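Local coordinates for SH2 domain-containing protein 3C (Homo sapiens, PDB 3T6G) that acts as an adapter in integrin-mediated adhesion and migration, using a closed Cdc25-homology domain that cannot perform canonical nucleotide exchange but is required for binding BCAR1, at residues L87-R93 with L212-E217; L100-T105 with Q296-Y300. The protein carries 2 engineered substitutions. All coordinates share one frame; numbering follows the deposited sequence.

Interaction 1. Residues L87-R93 with L212-E217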
ATOM      1  N   LEU A  87      -1.730   9.266  -1.804  1.00 69.81           N
ATOM      2  CA  LEU A  87      -1.403   8.013  -2.497  1.00 71.18           C
ATOM      3  C   LEU A  87      -2.476   7.474  -3.460  1.00 66.15           C
ATOM      4  O   LEU A  87      -2.266   6.449  -4.103  1.00 58.42           O
ATOM      5  CB  LEU A  87      -0.887   6.935  -1.529  1.00 68.86           C
ATOM      6  CG  LEU A  87      -1.648   6.680  -0.235  1.00 69.65           C
ATOM      7  CD1 LEU A  87      -2.933   5.968  -0.535  1.00 71.90           C
ATOM      8  CD2 LEU A  87      -0.796   5.850   0.689  1.00 58.47           C
ATOM      9  N   THR A  88      -3.605   8.174  -3.565  1.00 61.53           N
ATOM     10  CA  THR A  88      -4.588   7.887  -4.600  1.00 63.80           C
ATOM     11  C   THR A  88      -4.327   8.723  -5.856  1.00 67.74           C
ATOM     12  O   THR A  88      -4.786   8.387  -6.942  1.00 85.10           O
ATOM     13  CB  THR A  88      -6.009   8.221  -4.136  1.00 67.16           C
ATOM     14  OG1 THR A  88      -6.198   9.640  -4.172  1.00 59.89           O
ATOM     15  CG2 THR A  88      -6.265   7.696  -2.730  1.00 65.11           C
ATOM     16  N   LEU A  89      -3.604   9.823  -5.694  1.00 63.93           N
ATOM     17  CA  LEU A  89      -3.375  10.780  -6.769  1.00 60.33           C
ATOM     18  C   LEU A  89      -2.197  10.389  -7.656  1.00 66.46           C
ATOM     19  O   LEU A  89      -1.319   9.653  -7.239  1.00 55.61           O
ATOM     20  CB  LEU A  89      -3.167  12.185  -6.200  1.00 63.87           C
ATOM     21  CG  LEU A  89      -4.449  12.894  -5.789  1.00 61.52           C
ATOM     22  CD1 LEU A  89      -5.619  12.123  -6.323  1.00 65.55           C
ATOM     23  CD2 LEU A  89      -4.540  13.009  -4.291  1.00 58.89           C
ATOM     24  N   PRO A  90      -2.165  10.895  -8.896  1.00 81.11           N
ATOM     25  CA  PRO A  90      -1.209  10.279  -9.810  1.00 80.92           C
ATOM     26  C   PRO A  90       0.197  10.675  -9.408  1.00 74.65           C
ATOM     27  O   PRO A  90       1.146   9.955  -9.715  1.00 79.04           O
ATOM     28  CB  PRO A  90      -1.573  10.892 -11.171  1.00 85.45           C
ATOM     29  CG  PRO A  90      -2.768  11.777 -10.914  1.00 90.62           C
ATOM     30  CD  PRO A  90      -2.739  12.119  -9.464  1.00 83.08           C
ATOM     31  N   HIS A  91       0.333  11.814  -8.738  1.00 67.25           N
ATOM     32  CA  HIS A  91       1.660  12.266  -8.331  1.00 69.29           C
ATOM     33  C   HIS A  91       2.081  11.657  -6.998  1.00 61.61           C
ATOM     34  O   HIS A  91       3.232  11.752  -6.611  1.00 56.68           O
ATOM     35  CB  HIS A  91       1.805  13.801  -8.327  1.00 72.75           C
ATOM     36  CG  HIS A  91       0.979  14.508  -7.295  1.00 70.38           C
ATOM     37  ND1 HIS A  91      -0.392  14.381  -7.213  1.00 71.86           N
ATOM     38  CD2 HIS A  91       1.330  15.396  -6.330  1.00 62.29           C
ATOM     39  CE1 HIS A  91      -0.850  15.141  -6.235  1.00 62.48           C
ATOM     40  NE2 HIS A  91       0.176  15.765  -5.681  1.00 62.19           N
ATOM     41  N   GLY A  92       1.134  11.027  -6.317  1.00 60.27           N
ATOM     42  CA  GLY A  92       1.423  10.218  -5.149  1.00 59.52           C
ATOM     43  C   GLY A  92       2.267   9.005  -5.503  1.00 62.42           C
ATOM     44  O   GLY A  92       2.505   8.137  -4.676  1.00 70.09           O
ATOM     45  N   ARG A  93       2.744   8.945  -6.736  1.00 68.73           N
ATOM     46  CA  ARG A  93       3.496   7.775  -7.179  1.00 74.14           C
ATOM     47  C   ARG A  93       4.727   7.461  -6.301  1.00 73.49           C
ATOM     48  O   ARG A  93       4.967   6.310  -5.937  1.00 74.66           O
ATOM     49  CB  ARG A  93       3.874   7.916  -8.660  1.00 70.88           C
ATOM     50  CG  ARG A  93       5.048   7.059  -9.105  1.00 76.19           C
ATOM     51  CD  ARG A  93       4.979   6.724 -10.599  1.00 88.13           C
ATOM     52  NE  ARG A  93       4.993   5.279 -10.819  1.00 94.41           N
ATOM     53  CZ  ARG A  93       6.085   4.581 -11.125  1.00 98.89           C
ATOM     54  NH1 ARG A  93       7.256   5.199 -11.273  1.00 94.60           N
ATOM     55  NH2 ARG A  93       6.002   3.263 -11.288  1.00100.04           N
ATOM     56  N   LEU A 212      -4.603  -1.368  -2.966  1.00 62.18           N
ATOM     57  CA  LEU A 212      -4.612  -0.131  -3.755  1.00 59.29           C
ATOM     58  C   LEU A 212      -3.250   0.270  -4.358  1.00 63.86           C
ATOM     59  O   LEU A 212      -3.120   0.426  -5.564  1.00 66.82           O
ATOM     60  CB  LEU A 212      -5.116   1.023  -2.909  1.00 57.54           C
ATOM     61  CG  LEU A 212      -4.947   2.402  -3.554  1.00 70.29           C
ATOM     62  CD1 LEU A 212      -5.883   2.541  -4.775  1.00 75.56           C
ATOM     63  CD2 LEU A 212      -5.225   3.504  -2.546  1.00 60.32           C
ATOM     64  N   ILE A 213      -2.229   0.461  -3.538  1.00 58.54           N
ATOM     65  CA  ILE A 213      -0.989   0.970  -4.097  1.00 55.96           C
ATOM     66  C   ILE A 213      -0.333  -0.014  -5.044  1.00 65.26           C
ATOM     67  O   ILE A 213       0.482   0.358  -5.884  1.00 77.70           O
ATOM     68  CB  ILE A 213       0.010   1.449  -3.031  1.00 56.61           C
ATOM     69  CG1 ILE A 213       0.398   0.319  -2.072  1.00 60.55           C
ATOM     70  CG2 ILE A 213      -0.552   2.644  -2.267  1.00 49.46           C
ATOM     71  CD1 ILE A 213       1.425   0.773  -1.044  1.00 51.55           C
ATOM     72  N   THR A 214      -0.692  -1.277  -4.925  1.00 69.69           N
ATOM     73  CA  THR A 214      -0.138  -2.269  -5.831  1.00 79.25           C
ATOM     74  C   THR A 214      -0.843  -2.211  -7.198  1.00 83.18           C
ATOM     75  O   THR A 214      -0.197  -2.238  -8.246  1.00 84.87           O
ATOM     76  CB  THR A 214      -0.210  -3.650  -5.208  1.00 83.22           C
ATOM     77  OG1 THR A 214       0.204  -3.548  -3.841  1.00 77.58           O
ATOM     78  CG2 THR A 214       0.724  -4.602  -5.930  1.00 88.25           C
ATOM     79  N   LEU A 215      -2.170  -2.117  -7.170  1.00 76.31           N
ATOM     80  CA  LEU A 215      -2.945  -1.821  -8.356  1.00 74.27           C
ATOM     81  C   LEU A 215      -2.340  -0.618  -9.098  1.00 85.68           C
ATOM     82  O   LEU A 215      -1.770  -0.769 -10.181  1.00 92.38           O
ATOM     83  CB  LEU A 215      -4.389  -1.521  -7.957  1.00 73.54           C
ATOM     84  CG  LEU A 215      -5.439  -2.614  -8.157  1.00 76.59           C
ATOM     85  CD1 LEU A 215      -4.781  -3.940  -8.306  1.00 69.44           C
ATOM     86  CD2 LEU A 215      -6.445  -2.637  -7.023  1.00 75.22           C
ATOM     87  N   LEU A 216      -2.438   0.570  -8.505  1.00 80.65           N
ATOM     88  CA  LEU A 216      -2.033   1.792  -9.195  1.00 68.70           C
ATOM     89  C   LEU A 216      -0.597   1.770  -9.698  1.00 77.42           C
ATOM     90  O   LEU A 216      -0.186   2.664 -10.431  1.00 88.09           O
ATOM     91  CB  LEU A 216      -2.219   3.021  -8.321  1.00 58.69           C
ATOM     92  CG  LEU A 216      -3.435   3.144  -7.401  1.00 63.94           C
ATOM     93  CD1 LEU A 216      -3.570   4.586  -6.892  1.00 58.56           C
ATOM     94  CD2 LEU A 216      -4.684   2.708  -8.103  1.00 63.30           C
ATOM     95  N   GLU A 217       0.171   0.768  -9.304  1.00 75.01           N
ATOM     96  CA  GLU A 217       1.521   0.643  -9.825  1.00 80.38           C
ATOM     97  C   GLU A 217       1.625  -0.528 -10.795  1.00 90.25           C
ATOM     98  O   GLU A 217       1.840  -1.681 -10.399  1.00 94.14           O
ATOM     99  CB  GLU A 217       2.536   0.525  -8.690  1.00 76.13           C
ATOM    100  CG  GLU A 217       2.619   1.786  -7.854  1.00 78.30           C
ATOM    101  CD  GLU A 217       3.025   2.995  -8.676  1.00 78.34           C
ATOM    102  OE1 GLU A 217       3.941   2.837  -9.512  1.00 79.14           O
ATOM    103  OE2 GLU A 217       2.435   4.089  -8.492  1.00 74.84           O
TER
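A bend in each chain brings Arg-93 and Glu-217 together: the arginine chain leaves with CG trans to the backbone N (chi1 159°) and turns at chi3, while the glutamate folds at chi2 (-60°), so that its carboxylate reaches the side of the guanidinium. There OE1 of Glu-217 lies at the edge of the group, near its plane, 2.8 Å from NH2 of Arg-93 and 3.0 Å from NE. The two planes are 39° apart and both hydrogen bonds are weak in angle, making this a salt bridge in which a single carboxylate oxygen is shared by two N-H groups. Arg-96 ties the loop to the same carboxylate, its NE pairing with OE2 of Glu-217 and its NH1 donating to the carbonyl oxygens of Leu-87 and Leu-89; the carboxylate thus sits between two arginines, which would be expected to favour its charged form.

Away from the charged pair the contact is apolar. The CD1 methyl of Leu-87 meets the CD2 methyl of Leu-212 at 3.9 Å, the two side chains slanting past each other, and CB of Leu-87 lies 4.4 Å from CG2 of Ile-213. The methyl of Thr-88, CG2, extends this patch along Leu-212 CD2, whereas its hydroxyl turns back to the carbonyl of Glu-85. Leu-216 works differently: its CD1 rests 3.6 Å from the carbonyl O of Leu-87.

Residues 87-93 link helix 83-86 to helix 93-115, with Gly-92 as the N-cap of the latter, within the Ras-GEF fold. Helix 236-250 lines Leu-212 and Leu-216 through Leu-243, helix 93-115 covers Leu-87 with Leu-99, and residues 88-91 also pack against the chain of another protein in the assembly.

Interaction 2. Residues L100-T105 with Q296-Y300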
ATOM      1  N   LEU A 100       6.048   0.849  -0.604  1.00 67.07           N
ATOM      2  CA  LEU A 100       6.242  -0.527  -1.055  1.00 61.99           C
ATOM      3  C   LEU A 100       7.639  -1.032  -0.658  1.00 66.43           C
ATOM      4  O   LEU A 100       7.796  -2.202  -0.278  1.00 74.29           O
ATOM      5  CB  LEU A 100       5.994  -0.695  -2.565  1.00 54.07           C
ATOM      6  CG  LEU A 100       4.541  -0.712  -3.083  1.00 58.19           C
ATOM      7  CD1 LEU A 100       4.487  -0.521  -4.602  1.00 57.71           C
ATOM      8  CD2 LEU A 100       3.792  -1.967  -2.701  1.00 51.96           C
ATOM      9  N   GLU A 101       8.651  -0.167  -0.741  1.00 59.27           N
ATOM     10  CA  GLU A 101       9.984  -0.552  -0.281  1.00 64.00           C
ATOM     11  C   GLU A 101       9.914  -0.839   1.205  1.00 62.81           C
ATOM     12  O   GLU A 101      10.486  -1.816   1.687  1.00 61.80           O
ATOM     13  CB  GLU A 101      11.024   0.538  -0.525  1.00 65.59           C
ATOM     14  CG  GLU A 101      12.423   0.169  -0.008  1.00 66.96           C
ATOM     15  CD  GLU A 101      13.179  -0.777  -0.938  1.00 76.12           C
ATOM     16  OE1 GLU A 101      13.012  -0.645  -2.167  1.00 85.37           O
ATOM     17  OE2 GLU A 101      13.942  -1.647  -0.457  1.00 68.16           O
ATOM     18  N   ARG A 102       9.184   0.008   1.919  1.00 57.77           N
ATOM     19  CA  ARG A 102       9.128  -0.114   3.362  1.00 64.52           C
ATOM     20  C   ARG A 102       8.550  -1.467   3.729  1.00 65.96           C
ATOM     21  O   ARG A 102       9.159  -2.233   4.482  1.00 64.89           O
ATOM     22  CB  ARG A 102       8.299   1.003   4.009  1.00 60.02           C
ATOM     23  CG  ARG A 102       8.520   1.091   5.533  1.00 55.55           C
ATOM     24  CD  ARG A 102       7.740   2.220   6.207  1.00 55.17           C
ATOM     25  NE  ARG A 102       7.583   1.979   7.636  1.00 55.66           N
ATOM     26  CZ  ARG A 102       8.594   1.958   8.510  1.00 56.96           C
ATOM     27  NH1 ARG A 102       9.851   2.168   8.118  1.00 49.57           N
ATOM     28  NH2 ARG A 102       8.352   1.732   9.788  1.00 58.54           N
ATOM     29  N   PHE A 103       7.362  -1.729   3.196  1.00 61.73           N
ATOM     30  CA  PHE A 103       6.636  -2.974   3.393  1.00 60.24           C
ATOM     31  C   PHE A 103       7.504  -4.225   3.148  1.00 68.45           C
ATOM     32  O   PHE A 103       7.770  -5.003   4.083  1.00 62.26           O
ATOM     33  CB  PHE A 103       5.419  -2.985   2.477  1.00 53.67           C
ATOM     34  CG  PHE A 103       4.447  -4.098   2.751  1.00 58.49           C
ATOM     35  CD1 PHE A 103       3.421  -3.932   3.673  1.00 52.67           C
ATOM     36  CD2 PHE A 103       4.530  -5.294   2.058  1.00 53.71           C
ATOM     37  CE1 PHE A 103       2.509  -4.942   3.909  1.00 55.25           C
ATOM     38  CE2 PHE A 103       3.610  -6.313   2.290  1.00 47.76           C
ATOM     39  CZ  PHE A 103       2.598  -6.134   3.214  1.00 51.20           C
ATOM     40  N   HIS A 104       7.964  -4.432   1.918  1.00 64.11           N
ATOM     41  CA  HIS A 104       8.710  -5.656   1.701  1.00 67.72           C
ATOM     42  C   HIS A 104      10.023  -5.718   2.469  1.00 64.43           C
ATOM     43  O   HIS A 104      10.426  -6.780   2.936  1.00 63.73           O
ATOM     44  CB  HIS A 104       8.928  -6.010   0.228  1.00 76.74           C
ATOM     45  CG  HIS A 104       9.339  -7.444   0.036  1.00 88.52           C
ATOM     46  ND1 HIS A 104       8.651  -8.496   0.611  1.00 85.13           N
ATOM     47  CD2 HIS A 104      10.393  -7.997  -0.614  1.00 88.09           C
ATOM     48  CE1 HIS A 104       9.248  -9.633   0.302  1.00 83.59           C
ATOM     49  NE2 HIS A 104      10.305  -9.360  -0.443  1.00 85.95           N
ATOM     50  N   THR A 105      10.699  -4.584   2.585  1.00 64.57           N
ATOM     51  CA  THR A 105      11.977  -4.554   3.273  1.00 57.05           C
ATOM     52  C   THR A 105      11.854  -4.869   4.779  1.00 59.60           C
ATOM     53  O   THR A 105      12.700  -5.545   5.355  1.00 47.49           O
ATOM     54  CB  THR A 105      12.682  -3.256   3.000  1.00 53.30           C
ATOM     55  OG1 THR A 105      13.142  -3.303   1.655  1.00 59.36           O
ATOM     56  CG2 THR A 105      13.893  -3.059   3.926  1.00 46.97           C
ATOM     57  N   GLN A 296      15.687  -2.104  -6.580  1.00 77.81           N
ATOM     58  CA  GLN A 296      14.883  -2.905  -5.682  1.00 70.11           C
ATOM     59  C   GLN A 296      14.727  -4.336  -6.189  1.00 77.27           C
ATOM     60  O   GLN A 296      14.787  -5.286  -5.402  1.00 78.04           O
ATOM     61  CB  GLN A 296      13.508  -2.283  -5.517  1.00 61.49           C
ATOM     62  CG  GLN A 296      12.609  -3.107  -4.647  1.00 69.37           C
ATOM     63  CD  GLN A 296      11.210  -2.561  -4.617  1.00 74.70           C
ATOM     64  OE1 GLN A 296      10.322  -3.045  -5.338  1.00 73.78           O
ATOM     65  NE2 GLN A 296      10.995  -1.543  -3.783  1.00 65.04           N
ATOM     66  N   ALA A 297      14.515  -4.493  -7.495  1.00 74.17           N
ATOM     67  CA  ALA A 297      14.367  -5.829  -8.079  1.00 74.34           C
ATOM     68  C   ALA A 297      15.579  -6.687  -7.753  1.00 80.24           C
ATOM     69  O   ALA A 297      15.443  -7.814  -7.300  1.00 82.80           O
ATOM     70  CB  ALA A 297      14.160  -5.765  -9.597  1.00 57.10           C
ATOM     71  N   ARG A 298      16.762  -6.139  -7.992  1.00 83.90           N
ATOM     72  CA  ARG A 298      18.016  -6.840  -7.740  1.00 88.76           C
ATOM     73  C   ARG A 298      18.227  -7.078  -6.243  1.00 89.87           C
ATOM     74  O   ARG A 298      18.579  -8.182  -5.831  1.00 95.60           O
ATOM     75  CB  ARG A 298      19.179  -6.037  -8.329  1.00 99.57           C
ATOM     76  CG  ARG A 298      20.433  -6.833  -8.652  1.00111.53           C
ATOM     77  CD  ARG A 298      21.176  -6.180  -9.818  1.00120.21           C
ATOM     78  NE  ARG A 298      22.570  -6.611  -9.931  1.00125.75           N
ATOM     79  CZ  ARG A 298      23.410  -6.168 -10.863  1.00131.92           C
ATOM     80  NH1 ARG A 298      22.995  -5.288 -11.768  1.00133.98           N
ATOM     81  NH2 ARG A 298      24.662  -6.607 -10.896  1.00133.69           N
ATOM     82  N   ARG A 299      18.011  -6.050  -5.425  1.00 82.90           N
ATOM     83  CA  ARG A 299      18.164  -6.208  -3.983  1.00 81.69           C
ATOM     84  C   ARG A 299      17.257  -7.335  -3.494  1.00 86.43           C
ATOM     85  O   ARG A 299      17.661  -8.160  -2.669  1.00 89.35           O
ATOM     86  CB  ARG A 299      17.876  -4.892  -3.232  1.00 77.20           C
ATOM     87  CG  ARG A 299      19.006  -3.857  -3.330  1.00 78.78           C
ATOM     88  CD  ARG A 299      18.764  -2.593  -2.507  1.00 71.86           C
ATOM     89  NE  ARG A 299      17.617  -1.799  -2.955  1.00 64.32           N
ATOM     90  CZ  ARG A 299      16.422  -1.828  -2.367  1.00 68.33           C
ATOM     91  NH1 ARG A 299      15.428  -1.082  -2.817  1.00 61.00           N
ATOM     92  NH2 ARG A 299      16.216  -2.611  -1.317  1.00 71.01           N
ATOM     93  N   TYR A 300      16.038  -7.378  -4.026  1.00 80.39           N
ATOM     94  CA  TYR A 300      15.041  -8.336  -3.571  1.00 73.35           C
ATOM     95  C   TYR A 300      15.309  -9.727  -4.124  1.00 82.58           C
ATOM     96  O   TYR A 300      15.178 -10.714  -3.401  1.00 91.31           O
ATOM     97  CB  TYR A 300      13.619  -7.872  -3.908  1.00 63.67           C
ATOM     98  CG  TYR A 300      13.092  -6.763  -3.013  1.00 64.97           C
ATOM     99  CD1 TYR A 300      13.888  -6.189  -2.020  1.00 67.88           C
ATOM    100  CD2 TYR A 300      11.794  -6.297  -3.150  1.00 58.45           C
ATOM    101  CE1 TYR A 300      13.391  -5.175  -1.190  1.00 64.91           C
ATOM    102  CE2 TYR A 300      11.288  -5.289  -2.333  1.00 59.43           C
ATOM    103  CZ  TYR A 300      12.085  -4.731  -1.351  1.00 64.25           C
ATOM    104  OH  TYR A 300      11.572  -3.723  -0.548  1.00 62.55           O
TER
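Glu-101 meets Arg-299 and Gln-296 of the helix that starts at Gln-296. Its CG stands trans to the backbone N and the chain bends at chi2 (79°), bringing the carboxylate to the NH1/NH2 end of the Arg-299 guanidinium: NH2 meets OE2 at 2.6 Å on its syn side but tilted out of the carboxylate plane, and NH1 reaches OE1 at 2.5 Å from above that plane. Gln-296 NE2 adds a nearly straight bond to Glu-101 OE1 (2.7 Å), from the face of the carboxylate plane opposite to NH1. A second shell steadies the arginine, whose NE donates to the Ser-294 carbonyl and whose cation packs on Trp-287. In this all-helical Ras-GEF domain, segments 100-105 and 296-300, of helices 93-115 and 296-314, run parallel within 2°, their axes 12.1 Å apart, a spacing bridged by long side chains. One turn on, His-104 makes a T-shaped stack, its CD2 edge over the face of Tyr-300 (centroids 4.7 Å, planes at 72°). CG of Gln-296 covers the other face of that ring, which is thereby sandwiched near its rim. At Thr-105 the Tyr-300 hydroxyl donates to OG1 at 2.7 Å, with OG1 lying in the ring plane.

Overall arrangement
Helix 93-115 joins the two contacts: interaction 1 uses its first residue, Arg-93, and the loop before it, while interaction 2 lies further along, at 100-105. Their centres are about 17 Å apart, yet they touch directly, since Leu-100 CD2 packs 4.0 Å from Ile-213 CD1 and 4.1 Å from Thr-214 OG1. Helix 93-115 thus meets the short helix 210-215 as well as the C-terminal helix 296-314, partners far away in sequence. Interaction 1 is the more peripheral, about 18 Å from the chain centre against 11 Å for interaction 2. It alone adjoins the other protein; no other chain of the assembly touches the segments of interaction 2.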